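Long-range contacts in protein stn1 (Schizosaccharomyces pombe, PDB 3KF6), which is required for telomere maintenance, binds telomeric single-stranded DNA and partners Ten1, this chain being its N-terminal OB-fold part: residues Met21-Val26 / Leu68-Cys73; Gln51-Ile56 / Gly100-Val105; Arg79-Ile84 / Glu117-Ser122; Phe88-Arg93 / Gln121-Leu126. One frame throughout, in Å; residues are numbered along the deposited sequence.

Contact 1: Met21-Val26 / Leu68-Cys73; sequences MFISDV and LTVDDC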
loop_
_atom_site.group_PDB
_atom_site.type_symbol
_atom_site.label_atom_id
_atom_site.label_comp_id
_atom_site.label_asym_id
_atom_site.label_seq_id
_atom_site.Cartn_x
_atom_site.Cartn_y
_atom_site.Cartn_z
ATOM N N MET A 21 -7.794 -4.237 -8.138
ATOM C CA MET A 21 -8.611 -3.580 -7.122
ATOM C C MET A 21 -7.854 -2.990 -5.939
ATOM O O MET A 21 -6.718 -3.371 -5.657
ATOM C CB MET A 21 -9.619 -4.581 -6.550
ATOM C CG MET A 21 -10.606 -5.158 -7.547
ATOM S SD MET A 21 -11.712 -6.367 -6.744
ATOM C CE MET A 21 -12.673 -5.296 -5.682
ATOM N N PHE A 22 -8.510 -2.060 -5.250
ATOM C CA PHE A 22 -7.967 -1.469 -4.034
ATOM C C PHE A 22 -8.434 -2.402 -2.925
ATOM O O PHE A 22 -9.531 -2.961 -2.997
ATOM C CB PHE A 22 -8.532 -0.067 -3.799
ATOM C CG PHE A 22 -7.887 0.988 -4.642
ATOM C CD1 PHE A 22 -8.640 1.743 -5.537
ATOM C CD2 PHE A 22 -6.518 1.232 -4.542
ATOM C CE1 PHE A 22 -8.038 2.730 -6.322
ATOM C CE2 PHE A 22 -5.908 2.219 -5.324
ATOM C CZ PHE A 22 -6.671 2.967 -6.214
ATOM N N ILE A 23 -7.613 -2.557 -1.896
ATOM C CA ILE A 23 -7.933 -3.454 -0.799
ATOM C C ILE A 23 -9.237 -3.124 -0.080
ATOM O O ILE A 23 -9.979 -4.030 0.292
ATOM C CB ILE A 23 -6.736 -3.524 0.177
ATOM C CG1 ILE A 23 -5.586 -4.250 -0.531
ATOM C CG2 ILE A 23 -7.124 -4.236 1.475
ATOM C CD1 ILE A 23 -4.251 -4.191 0.201
ATOM N N SER A 24 -9.532 -1.841 0.102
ATOM C CA SER A 24 -10.773 -1.469 0.771
ATOM C C SER A 24 -11.976 -2.021 -0.004
ATOM O O SER A 24 -12.978 -2.404 0.594
ATOM C CB SER A 24 -10.882 0.050 0.894
ATOM O OG SER A 24 -10.899 0.661 -0.379
ATOM N N ASP A 25 -11.874 -2.070 -1.330
ATOM C CA ASP A 25 -12.972 -2.585 -2.146
ATOM C C ASP A 25 -13.031 -4.106 -2.090
ATOM O O ASP A 25 -14.109 -4.704 -2.196
ATOM C CB ASP A 25 -12.840 -2.106 -3.599
ATOM C CG ASP A 25 -13.112 -0.616 -3.741
ATOM O OD1 ASP A 25 -14.058 -0.129 -3.082
ATOM O OD2 ASP A 25 -12.397 0.063 -4.509
ATOM N N VAL A 26 -11.876 -4.740 -1.923
ATOM C CA VAL A 26 -11.840 -6.196 -1.819
ATOM C C VAL A 26 -12.663 -6.590 -0.589
ATOM O O VAL A 26 -13.445 -7.543 -0.634
ATOM C CB VAL A 26 -10.382 -6.707 -1.685
ATOM C CG1 VAL A 26 -10.365 -8.210 -1.428
ATOM C CG2 VAL A 26 -9.616 -6.404 -2.959
ATOM N N LEU A 68 1.469 -12.578 4.082
ATOM C CA LEU A 68 1.978 -11.220 3.979
ATOM C C LEU A 68 0.807 -10.253 4.129
ATOM O O LEU A 68 -0.188 -10.366 3.416
ATOM C CB LEU A 68 2.633 -10.985 2.612
ATOM C CG LEU A 68 3.945 -11.691 2.273
ATOM C CD1 LEU A 68 4.419 -11.241 0.901
ATOM C CD2 LEU A 68 4.985 -11.368 3.321
ATOM N N THR A 69 0.914 -9.316 5.066
ATOM C CA THR A 69 -0.142 -8.329 5.230
ATOM C C THR A 69 0.290 -7.162 4.347
ATOM O O THR A 69 1.395 -6.634 4.506
ATOM C CB THR A 69 -0.275 -7.861 6.690
ATOM O OG1 THR A 69 -0.664 -8.972 7.511
ATOM C CG2 THR A 69 -1.343 -6.777 6.802
ATOM N N VAL A 70 -0.578 -6.769 3.418
ATOM C CA VAL A 70 -0.264 -5.697 2.474
ATOM C C VAL A 70 -1.160 -4.483 2.666
ATOM O O VAL A 70 -2.359 -4.619 2.906
ATOM C CB VAL A 70 -0.404 -6.218 1.024
ATOM C CG1 VAL A 70 -0.068 -5.115 0.020
ATOM C CG2 VAL A 70 0.522 -7.423 0.824
ATOM N N ASP A 71 -0.564 -3.296 2.551
ATOM C CA ASP A 71 -1.290 -2.041 2.711
ATOM C C ASP A 71 -1.164 -1.208 1.441
ATOM O O ASP A 71 -0.055 -0.928 0.999
ATOM C CB ASP A 71 -0.702 -1.256 3.891
ATOM C CG ASP A 71 -1.451 0.035 4.174
ATOM O OD1 ASP A 71 -2.569 0.200 3.651
ATOM O OD2 ASP A 71 -0.928 0.880 4.937
ATOM N N ASP A 72 -2.291 -0.826 0.847
ATOM C CA ASP A 72 -2.250 0.022 -0.343
ATOM C C ASP A 72 -2.791 1.423 -0.022
ATOM O O ASP A 72 -3.098 2.205 -0.923
ATOM C CB ASP A 72 -3.040 -0.615 -1.496
ATOM C CG ASP A 72 -4.516 -0.722 -1.206
ATOM O OD1 ASP A 72 -4.923 -0.381 -0.076
ATOM O OD2 ASP A 72 -5.271 -1.156 -2.110
ATOM N N CYS A 73 -2.888 1.721 1.275
ATOM C CA CYS A 73 -3.363 3.012 1.784
ATOM C C CYS A 73 -4.829 3.288 1.495
ATOM O O CYS A 73 -5.280 4.427 1.611
ATOM C CB CYS A 73 -2.522 4.164 1.220
ATOM S SG CYS A 73 -0.759 4.049 1.603
HETATM O O HOH W 1 -4.361 -2.666 -4.368
#

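Contact 2: Gln51-Ile56 / Gly100-Val105; sequences QIVGYI and GNVVCV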
loop_
_atom_site.group_PDB
_atom_site.type_symbol
_atom_site.label_atom_id
_atom_site.label_comp_id
_atom_site.label_asym_id
_atom_site.label_seq_id
_atom_site.Cartn_x
_atom_site.Cartn_y
_atom_site.Cartn_z
ATOM N N GLN A 51 -6.141 -8.635 -8.446
ATOM C CA GLN A 51 -4.748 -8.210 -8.367
ATOM C C GLN A 51 -4.692 -7.008 -7.424
ATOM O O GLN A 51 -5.513 -6.092 -7.529
ATOM C CB GLN A 51 -4.229 -7.786 -9.742
ATOM C CG GLN A 51 -2.740 -7.448 -9.762
ATOM C CD GLN A 51 -2.347 -6.624 -10.977
ATOM O OE1 GLN A 51 -2.737 -5.463 -11.104
ATOM N NE2 GLN A 51 -1.579 -7.224 -11.881
ATOM N N ILE A 52 -3.738 -7.019 -6.501
ATOM C CA ILE A 52 -3.571 -5.905 -5.577
ATOM C C ILE A 52 -2.109 -5.474 -5.574
ATOM O O ILE A 52 -1.220 -6.250 -5.942
ATOM C CB ILE A 52 -4.033 -6.262 -4.127
ATOM C CG1 ILE A 52 -3.225 -7.433 -3.555
ATOM C CG2 ILE A 52 -5.512 -6.618 -4.129
ATOM C CD1 ILE A 52 -1.985 -7.015 -2.820
ATOM N N VAL A 53 -1.870 -4.223 -5.191
ATOM C CA VAL A 53 -0.516 -3.684 -5.148
ATOM C C VAL A 53 -0.349 -2.828 -3.902
ATOM O O VAL A 53 -1.147 -1.920 -3.657
ATOM C CB VAL A 53 -0.219 -2.788 -6.379
ATOM C CG1 VAL A 53 1.154 -2.149 -6.224
ATOM C CG2 VAL A 53 -0.273 -3.606 -7.663
ATOM N N GLY A 54 0.692 -3.102 -3.125
ATOM C CA GLY A 54 0.912 -2.329 -1.914
ATOM C C GLY A 54 2.202 -2.728 -1.233
ATOM O O GLY A 54 2.911 -3.603 -1.728
ATOM N N TYR A 55 2.525 -2.094 -0.110
ATOM C CA TYR A 55 3.761 -2.438 0.588
ATOM C C TYR A 55 3.474 -3.458 1.686
ATOM O O TYR A 55 2.352 -3.550 2.184
ATOM C CB TYR A 55 4.438 -1.186 1.183
ATOM C CG TYR A 55 3.723 -0.559 2.363
ATOM C CD1 TYR A 55 2.755 0.432 2.176
ATOM C CD2 TYR A 55 3.990 -0.984 3.666
ATOM C CE1 TYR A 55 2.060 0.981 3.265
ATOM C CE2 TYR A 55 3.301 -0.442 4.760
ATOM C CZ TYR A 55 2.338 0.533 4.548
ATOM O OH TYR A 55 1.623 1.022 5.621
ATOM N N ILE A 56 4.495 -4.230 2.046
ATOM C CA ILE A 56 4.354 -5.259 3.069
ATOM C C ILE A 56 4.412 -4.659 4.462
ATOM O O ILE A 56 5.419 -4.069 4.857
ATOM C CB ILE A 56 5.459 -6.321 2.922
ATOM C CG1 ILE A 56 5.298 -7.044 1.585
ATOM C CG2 ILE A 56 5.382 -7.327 4.076
ATOM C CD1 ILE A 56 6.462 -7.939 1.240
ATOM N N GLY A 100 7.967 -3.153 4.008
ATOM C CA GLY A 100 8.309 -1.956 3.262
ATOM C C GLY A 100 8.437 -2.256 1.779
ATOM O O GLY A 100 8.296 -1.364 0.945
ATOM N N ASN A 101 8.720 -3.510 1.433
ATOM C CA ASN A 101 8.828 -3.870 0.023
ATOM C C ASN A 101 7.445 -3.753 -0.603
ATOM O O ASN A 101 6.436 -4.019 0.057
ATOM C CB ASN A 101 9.317 -5.310 -0.148
ATOM C CG ASN A 101 10.762 -5.493 0.249
ATOM O OD1 ASN A 101 11.461 -4.534 0.564
ATOM N ND2 ASN A 101 11.222 -6.744 0.229
ATOM N N VAL A 102 7.398 -3.354 -1.868
ATOM C CA VAL A 102 6.131 -3.224 -2.579
ATOM C C VAL A 102 5.947 -4.452 -3.454
ATOM O O VAL A 102 6.875 -4.870 -4.146
ATOM C CB VAL A 102 6.110 -1.948 -3.459
ATOM C CG1 VAL A 102 4.795 -1.855 -4.249
ATOM C CG2 VAL A 102 6.270 -0.726 -2.576
ATOM N N VAL A 103 4.758 -5.042 -3.403
ATOM C CA VAL A 103 4.467 -6.224 -4.203
ATOM C C VAL A 103 3.180 -6.084 -4.997
ATOM O O VAL A 103 2.261 -5.351 -4.601
ATOM C CB VAL A 103 4.327 -7.510 -3.332
ATOM C CG1 VAL A 103 5.655 -7.840 -2.653
ATOM C CG2 VAL A 103 3.211 -7.331 -2.297
ATOM N N CYS A 104 3.142 -6.781 -6.129
ATOM C CA CYS A 104 1.971 -6.849 -6.995
ATOM C C CYS A 104 1.578 -8.323 -6.881
ATOM O O CYS A 104 2.346 -9.207 -7.265
ATOM C CB CYS A 104 2.334 -6.522 -8.445
ATOM S SG CYS A 104 0.960 -6.792 -9.576
ATOM N N VAL A 105 0.397 -8.581 -6.334
ATOM C CA VAL A 105 -0.064 -9.951 -6.130
ATOM C C VAL A 105 -1.318 -10.293 -6.915
ATOM O O VAL A 105 -2.281 -9.528 -6.929
ATOM C CB VAL A 105 -0.378 -10.201 -4.639
ATOM C CG1 VAL A 105 -0.841 -11.643 -4.438
ATOM C CG2 VAL A 105 0.846 -9.892 -3.786
#

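Contact 3: Arg79-Ile84 / Glu117-Ser122; sequences RVVFII and ELIAQS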
loop_
_atom_site.group_PDB
_atom_site.type_symbol
_atom_site.label_atom_id
_atom_site.label_comp_id
_atom_site.label_asym_id
_atom_site.label_seq_id
_atom_site.Cartn_x
_atom_site.Cartn_y
_atom_site.Cartn_z
ATOM N N ARG A 79 -4.655 -9.672 4.066
ATOM C CA ARG A 79 -3.783 -10.801 4.345
ATOM C C ARG A 79 -3.656 -11.584 3.044
ATOM O O ARG A 79 -4.663 -11.980 2.453
ATOM C CB ARG A 79 -4.389 -11.691 5.435
ATOM C CG ARG A 79 -4.062 -11.259 6.857
ATOM C CD ARG A 79 -4.792 -12.156 7.858
ATOM N NE ARG A 79 -4.259 -12.061 9.215
ATOM C CZ ARG A 79 -3.145 -12.659 9.632
ATOM N NH1 ARG A 79 -2.430 -13.406 8.802
ATOM N NH2 ARG A 79 -2.751 -12.518 10.891
ATOM N N VAL A 80 -2.421 -11.780 2.594
ATOM C CA VAL A 80 -2.137 -12.513 1.362
ATOM C C VAL A 80 -1.498 -13.839 1.755
ATOM O O VAL A 80 -0.413 -13.870 2.335
ATOM C CB VAL A 80 -1.177 -11.708 0.457
ATOM C CG1 VAL A 80 -0.840 -12.502 -0.807
ATOM C CG2 VAL A 80 -1.821 -10.382 0.095
ATOM N N VAL A 81 -2.183 -14.930 1.424
ATOM C CA VAL A 81 -1.740 -16.270 1.780
ATOM C C VAL A 81 -0.973 -17.034 0.710
ATOM O O VAL A 81 -1.420 -17.151 -0.432
ATOM C CB VAL A 81 -2.953 -17.126 2.189
ATOM C CG1 VAL A 81 -2.499 -18.504 2.624
ATOM C CG2 VAL A 81 -3.724 -16.428 3.289
ATOM N N PHE A 82 0.182 -17.559 1.104
ATOM C CA PHE A 82 1.022 -18.366 0.224
ATOM C C PHE A 82 1.037 -19.799 0.751
ATOM O O PHE A 82 1.709 -20.089 1.741
ATOM C CB PHE A 82 2.453 -17.829 0.193
ATOM C CG PHE A 82 2.579 -16.498 -0.479
ATOM C CD1 PHE A 82 2.319 -15.326 0.219
ATOM C CD2 PHE A 82 2.915 -16.421 -1.830
ATOM C CE1 PHE A 82 2.386 -14.090 -0.421
ATOM C CE2 PHE A 82 2.985 -15.193 -2.477
ATOM C CZ PHE A 82 2.719 -14.025 -1.768
ATOM N N ILE A 83 0.285 -20.685 0.103
ATOM C CA ILE A 83 0.246 -22.091 0.518
ATOM C C ILE A 83 1.544 -22.733 0.044
ATOM O O ILE A 83 1.719 -23.016 -1.142
ATOM C CB ILE A 83 -0.953 -22.823 -0.104
ATOM C CG1 ILE A 83 -2.250 -22.128 0.308
ATOM C CG2 ILE A 83 -0.973 -24.285 0.364
ATOM C CD1 ILE A 83 -3.469 -22.613 -0.435
ATOM N N ILE A 84 2.451 -22.944 0.993
ATOM C CA ILE A 84 3.770 -23.504 0.732
ATOM C C ILE A 84 3.846 -24.648 -0.276
ATOM O O ILE A 84 4.546 -24.543 -1.283
ATOM C CB ILE A 84 4.428 -23.966 2.049
ATOM C CG1 ILE A 84 4.450 -22.803 3.047
ATOM C CG2 ILE A 84 5.846 -24.450 1.785
ATOM C CD1 ILE A 84 5.039 -23.152 4.397
ATOM N N GLU A 117 -9.530 -12.957 2.546
ATOM C CA GLU A 117 -8.085 -13.007 2.373
ATOM C C GLU A 117 -7.812 -13.334 0.917
ATOM O O GLU A 117 -8.717 -13.719 0.182
ATOM C CB GLU A 117 -7.459 -14.068 3.285
ATOM C CG GLU A 117 -8.171 -15.409 3.266
ATOM C CD GLU A 117 -7.449 -16.467 4.081
ATOM O OE1 GLU A 117 -7.005 -16.159 5.208
ATOM O OE2 GLU A 117 -7.331 -17.612 3.593
ATOM N N LEU A 118 -6.569 -13.162 0.491
ATOM C CA LEU A 118 -6.220 -13.436 -0.890
ATOM C C LEU A 118 -5.241 -14.597 -0.961
ATOM O O LEU A 118 -4.183 -14.555 -0.336
ATOM C CB LEU A 118 -5.591 -12.181 -1.515
ATOM C CG LEU A 118 -5.166 -12.243 -2.982
ATOM C CD1 LEU A 118 -6.389 -12.359 -3.870
ATOM C CD2 LEU A 118 -4.379 -10.976 -3.327
ATOM N N ILE A 119 -5.602 -15.641 -1.703
ATOM C CA ILE A 119 -4.711 -16.783 -1.860
ATOM C C ILE A 119 -3.892 -16.470 -3.101
ATOM O O ILE A 119 -4.418 -16.438 -4.213
ATOM C CB ILE A 119 -5.488 -18.099 -2.080
ATOM C CG1 ILE A 119 -6.518 -18.304 -0.962
ATOM C CG2 ILE A 119 -4.502 -19.267 -2.162
ATOM C CD1 ILE A 119 -5.940 -18.360 0.439
ATOM N N ALA A 120 -2.603 -16.228 -2.904
ATOM C CA ALA A 120 -1.716 -15.865 -4.001
ATOM C C ALA A 120 -1.452 -16.965 -5.018
ATOM O O ALA A 120 -1.223 -18.118 -4.653
ATOM C CB ALA A 120 -0.385 -15.365 -3.442
ATOM N N GLN A 121 -1.487 -16.591 -6.293
ATOM C CA GLN A 121 -1.199 -17.522 -7.379
ATOM C C GLN A 121 0.163 -17.130 -7.936
ATOM O O GLN A 121 0.931 -17.973 -8.401
ATOM C CB GLN A 121 -2.258 -17.443 -8.477
ATOM C CG GLN A 121 -1.912 -18.312 -9.679
ATOM C CD GLN A 121 -3.044 -18.431 -10.675
ATOM O OE1 GLN A 121 -4.032 -19.123 -10.430
ATOM N NE2 GLN A 121 -2.911 -17.746 -11.806
ATOM N N SER A 122 0.461 -15.836 -7.877
ATOM C CA SER A 122 1.742 -15.323 -8.340
ATOM C C SER A 122 1.929 -13.905 -7.833
ATOM O O SER A 122 0.958 -13.220 -7.507
ATOM C CB SER A 122 1.815 -15.328 -9.873
ATOM O OG SER A 122 0.952 -14.362 -10.443
HETATM O O HOH W 2 -0.773 -19.786 -2.465
#

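Contact 4: Phe88-Arg93 / Gln121-Leu126; sequences FSMSKR and QSFEEL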
loop_
_atom_site.group_PDB
_atom_site.type_symbol
_atom_site.label_atom_id
_atom_site.label_comp_id
_atom_site.label_asym_id
_atom_site.label_seq_id
_atom_site.Cartn_x
_atom_site.Cartn_y
_atom_site.Cartn_z
ATOM N N PHE A 88 6.373 -24.102 -3.718
ATOM C CA PHE A 88 7.508 -23.901 -2.826
ATOM C C PHE A 88 8.366 -22.713 -3.251
ATOM O O PHE A 88 8.798 -21.918 -2.415
ATOM C CB PHE A 88 8.378 -25.158 -2.781
ATOM C CG PHE A 88 9.402 -25.144 -1.682
ATOM C CD1 PHE A 88 9.016 -25.301 -0.356
ATOM C CD2 PHE A 88 10.751 -24.954 -1.968
ATOM C CE1 PHE A 88 9.956 -25.272 0.672
ATOM C CE2 PHE A 88 11.700 -24.923 -0.947
ATOM C CZ PHE A 88 11.301 -25.081 0.375
ATOM N N SER A 89 8.606 -22.601 -4.552
ATOM C CA SER A 89 9.413 -21.519 -5.103
ATOM C C SER A 89 8.864 -20.142 -4.740
ATOM O O SER A 89 9.559 -19.329 -4.126
ATOM C CB SER A 89 9.486 -21.652 -6.626
ATOM O OG SER A 89 10.256 -20.610 -7.199
ATOM N N MET A 90 7.621 -19.879 -5.129
ATOM C CA MET A 90 7.000 -18.591 -4.844
ATOM C C MET A 90 6.924 -18.320 -3.349
ATOM O O MET A 90 7.133 -17.189 -2.906
ATOM C CB MET A 90 5.594 -18.522 -5.451
ATOM C CG MET A 90 4.853 -17.225 -5.133
ATOM S SD MET A 90 3.243 -17.110 -5.929
ATOM C CE MET A 90 2.338 -18.437 -5.084
ATOM N N SER A 91 6.624 -19.354 -2.572
ATOM C CA SER A 91 6.520 -19.206 -1.127
ATOM C C SER A 91 7.856 -18.771 -0.538
ATOM O O SER A 91 7.906 -17.956 0.387
ATOM C CB SER A 91 6.073 -20.522 -0.489
ATOM O OG SER A 91 4.778 -20.887 -0.935
ATOM N N LYS A 92 8.941 -19.315 -1.076
ATOM C CA LYS A 92 10.267 -18.964 -0.593
ATOM C C LYS A 92 10.559 -17.495 -0.889
ATOM O O LYS A 92 11.077 -16.774 -0.040
ATOM C CB LYS A 92 11.323 -19.848 -1.253
ATOM C CG LYS A 92 12.720 -19.608 -0.722
ATOM C CD LYS A 92 13.709 -20.597 -1.296
ATOM C CE LYS A 92 15.072 -20.420 -0.664
ATOM N NZ LYS A 92 16.003 -21.480 -1.115
ATOM N N ARG A 93 10.227 -17.060 -2.099
ATOM C CA ARG A 93 10.442 -15.675 -2.494
ATOM C C ARG A 93 9.617 -14.750 -1.602
ATOM O O ARG A 93 10.036 -13.637 -1.289
ATOM C CB ARG A 93 10.024 -15.469 -3.948
ATOM C CG ARG A 93 10.873 -16.204 -4.967
ATOM C CD ARG A 93 10.174 -16.191 -6.310
ATOM N NE ARG A 93 9.740 -14.845 -6.668
ATOM C CZ ARG A 93 8.555 -14.562 -7.198
ATOM N NH1 ARG A 93 7.680 -15.533 -7.432
ATOM N NH2 ARG A 93 8.243 -13.308 -7.489
ATOM N N GLN A 121 -1.487 -16.591 -6.293
ATOM C CA GLN A 121 -1.199 -17.522 -7.379
ATOM C C GLN A 121 0.163 -17.130 -7.936
ATOM O O GLN A 121 0.931 -17.973 -8.401
ATOM C CB GLN A 121 -2.258 -17.443 -8.477
ATOM C CG GLN A 121 -1.912 -18.312 -9.679
ATOM C CD GLN A 121 -3.044 -18.431 -10.675
ATOM O OE1 GLN A 121 -4.032 -19.123 -10.430
ATOM N NE2 GLN A 121 -2.911 -17.746 -11.806
ATOM N N SER A 122 0.461 -15.836 -7.877
ATOM C CA SER A 122 1.742 -15.323 -8.340
ATOM C C SER A 122 1.929 -13.905 -7.833
ATOM O O SER A 122 0.958 -13.220 -7.507
ATOM C CB SER A 122 1.815 -15.328 -9.873
ATOM O OG SER A 122 0.952 -14.362 -10.443
ATOM N N PHE A 123 3.182 -13.480 -7.734
ATOM C CA PHE A 123 3.471 -12.123 -7.299
ATOM C C PHE A 123 4.840 -11.700 -7.789
ATOM O O PHE A 123 5.671 -12.527 -8.175
ATOM C CB PHE A 123 3.414 -11.993 -5.768
ATOM C CG PHE A 123 4.724 -12.276 -5.071
ATOM C CD1 PHE A 123 5.153 -13.585 -4.861
ATOM C CD2 PHE A 123 5.523 -11.230 -4.617
ATOM C CE1 PHE A 123 6.359 -13.846 -4.203
ATOM C CE2 PHE A 123 6.732 -11.478 -3.958
ATOM C CZ PHE A 123 7.149 -12.792 -3.750
ATOM N N GLU A 124 5.069 -10.398 -7.781
ATOM C CA GLU A 124 6.347 -9.871 -8.200
ATOM C C GLU A 124 6.627 -8.673 -7.325
ATOM O O GLU A 124 5.708 -7.940 -6.959
ATOM C CB GLU A 124 6.297 -9.438 -9.667
ATOM C CG GLU A 124 5.355 -8.282 -9.942
ATOM C CD GLU A 124 5.384 -7.833 -11.393
ATOM O OE1 GLU A 124 6.487 -7.545 -11.904
ATOM O OE2 GLU A 124 4.303 -7.760 -12.017
ATOM N N GLU A 125 7.885 -8.491 -6.958
ATOM C CA GLU A 125 8.243 -7.336 -6.159
ATOM C C GLU A 125 8.374 -6.172 -7.131
ATOM O O GLU A 125 8.923 -6.329 -8.226
ATOM C CB GLU A 125 9.569 -7.562 -5.429
ATOM C CG GLU A 125 10.111 -6.294 -4.794
ATOM C CD GLU A 125 11.412 -6.500 -4.058
ATOM O OE1 GLU A 125 12.215 -7.358 -4.486
ATOM O OE2 GLU A 125 11.639 -5.784 -3.061
ATOM N N LEU A 126 7.846 -5.014 -6.751
ATOM C CA LEU A 126 7.930 -3.828 -7.598
ATOM C C LEU A 126 8.996 -2.930 -6.996
ATOM O O LEU A 126 8.814 -2.385 -5.907
ATOM C CB LEU A 126 6.585 -3.096 -7.646
ATOM C CG LEU A 126 5.399 -3.917 -8.168
ATOM C CD1 LEU A 126 4.132 -3.058 -8.149
ATOM C CD2 LEU A 126 5.683 -4.419 -9.574
HETATM O O HOH W 3 5.062 -15.568 -8.760
HETATM O O HOH W 4 9.844 -10.742 -7.383
#

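Contact 1: Met21-Val26 / Leu68-Cys73
Asp72 turns its carboxylate toward Ile23 by setting CG between its own backbone N and carbonyl carbon (chi1 65°). Ile23 has CG1 anti to its carbonyl carbon (chi1 -69°). With these torsions the two side chains overlap alongside, running in opposite senses. The contact joins a short helix, 23-26, to the end of strand 65-71 of the OB-fold barrel. Its main polar bond runs from Ile23 N to Asp72 OD2, at 2.7 Å and nearly straight (171°). The donor comes on the syn side of the carboxylate, somewhat out of its plane. A carboxylate from a distant strand end thus meets the first N-H of the helix, and the helix start is likely to favour its negative charge. The same OD2 lies in the plane of the Phe22 ring, at its edge, 3.6 Å from CD2. The other oxygen, OD1, is bonded to Ser74 OG, which also takes Ser24 N. Phe22 further packs on Trp136, Arg139 and Met140 of helix 130-153. Asp71 turns to the Ten1 chain, where Ser6 and Ala7 bond its carboxylate, and its OD1 also closes an Asx turn with Cys73 N. Asp72 N is buried with no partner in the model. Beyond the carboxylate, Ile23 CD1 reaches the strand, 3.3 Å from Val70 O and 4.3 Å from Val70 CG1.

Contact 2: Gln51-Ile56 / Gly100-Val105
Six backbone hydrogen bonds tie 51-56 to 100-105. Ile52 pairs with Val105 and Gly54 with Val103 as antiparallel hydrogen-bonded pairs, each with two N-H...O bonds. The Val105 N to Ile52 O bond is 2.9 Å long. Past the last bridge, Ile56 N bonds Asn101 O and Gly100 N bonds Ile56 O, both at 2.8 Å. Gly100 has backbone angles that would jam a CB against the preceding carbonyl. Apolar contacts follow the two faces. On one, Ile52 and Val105 lie side by side, with Ile52 CD1 4.0 Å from Val105 CB, and the Ile56 and Val103 side chains cross at about a right angle, CD1 against CG1. On the other, Val53 CG2 sits 3.9 Å from Cys104 SG. Its CG1 meets Val102 CG1. Two polar side chains, Gln51 and Asn101, reach partners beyond the pair. Gln51, with CG anti to the backbone N (chi1 -175°), passes alongside Cys104 and brings NE2 to 3.5 Å from Cys104 SG, while its OE1 bonds Arg139 of helix 130-153. A valine here would lack the amide and would probably leave Arg139 without this acceptor and Cys104 SG with less cover. Asn101 OD1 is bonded by Arg84 of the Ten1 chain. The pairing of 49-62 with 102-110 is the antiparallel first-to-fourth strand pairing of the five-stranded OB-fold barrel.

Contact 3: Arg79-Ile84 / Glu117-Ser122
Ile119 doubles its chain back over Val81. CG1 is anti to the carbonyl carbon (chi1 -54°), and a second turn (chi2 -59°) puts CD1 3.7 Å from Val81 CB. The two side chains run alongside in the same sense. The CG2 branch of Ile119 meets the tip of Ile83 instead, 3.9 Å from CD1. Without CG2 and CD1, as with an alanine in its place, Val81 and Ile83 would probably lose this cover. On the same face Glu117 swings its carboxylate over Val81 CG2, 3.8 Å from CD. The opposite face is the barrel interior. There Ala120 CB stands over one face of the Phe82 ring, offset toward CE2, in a CH-pi contact 3.8 Å from the centroid. Ala120 CB also touches Val80 CG1. Three backbone bonds hold the strands parallel, among them Val81 N to Leu118 O at 2.7 Å. This is the parallel third-to-fifth strand pairing of the OB barrel. Where the chain turns at Gln121, in a classic beta bulge facing Phe106, a water replaces the direct bonds. It accepts from Ile83 N at 2.9 Å and donates to Ala120 O. Ile83 N and Ala120 O therefore stay bonded as the strands part, and mainly apolar groups meet on either face.

Contact 4: Phe88-Arg93 / Gln121-Leu126
Arg93 and Phe123 form the centre of the contact. The guanidinium lies flat on the ring, with centres 4.3 Å apart and planes at 10°. The stack is offset, and CZ makes an off-centre cation-pi contact. At its edge the same guanidinium donates from NH2 to Phe123 O, 2.8 Å away. The bond is nearly straight (165°), but the donor stands above the carbonyl plane. One residue is thus gripped twice, through its ring and its carbonyl. The arginine chain bends at chi3 (50°), which folds the guanidinium back over the ring. Met90 meets the ring at another place: its CG lies at the edge, near the plane, 3.7 Å from CD1. Its SD then runs on to Ser122 CA, at 3.4 Å. Two waters form the next shell. One accepts from Arg93 NH1 and from Phe123 N. The other accepts from Arg93 NH2 at 3.0 Å and from Glu125 N. Farther out, Phe82 packs edge-to-face with Phe123 and also touches Met90. Asp87 holds the start of the helix through Met90 N and Ser91 OG. The helix between the third and fourth strands is thereby joined to the last strand of the OB barrel. The guanidinium spends its flat face on the ring and NH1 and NH2 on the carbonyl and two waters, an arrangement likely to restrict its rotation although Arg93 is at the surface.

All four contacts involve strands of one OB barrel; contacts 1 and 4 each bring a helix against it. Contacts 2 and 3 join its strands directly, and their centres are 12 Å apart. Val105 CG1 of contact 2 packs 3.7 Å from Val80 CG1 of contact 3. Contact 1 lies 9 Å from contact 2, centre to centre; there Asp71 OD2 and Tyr55 OH make a weak hydrogen bond. Contacts 3 and 4 share Gln121 and Ser122 and are 9 Å apart between centres. Contacts 1 and 4 are the most distant pair, at 18 Å between centres. Ten1 reaches contacts 1 and 2, whereas contacts 3 and 4 touch no other chain of the assembly. The strand segments of all four lie in the OB DNA-binding region.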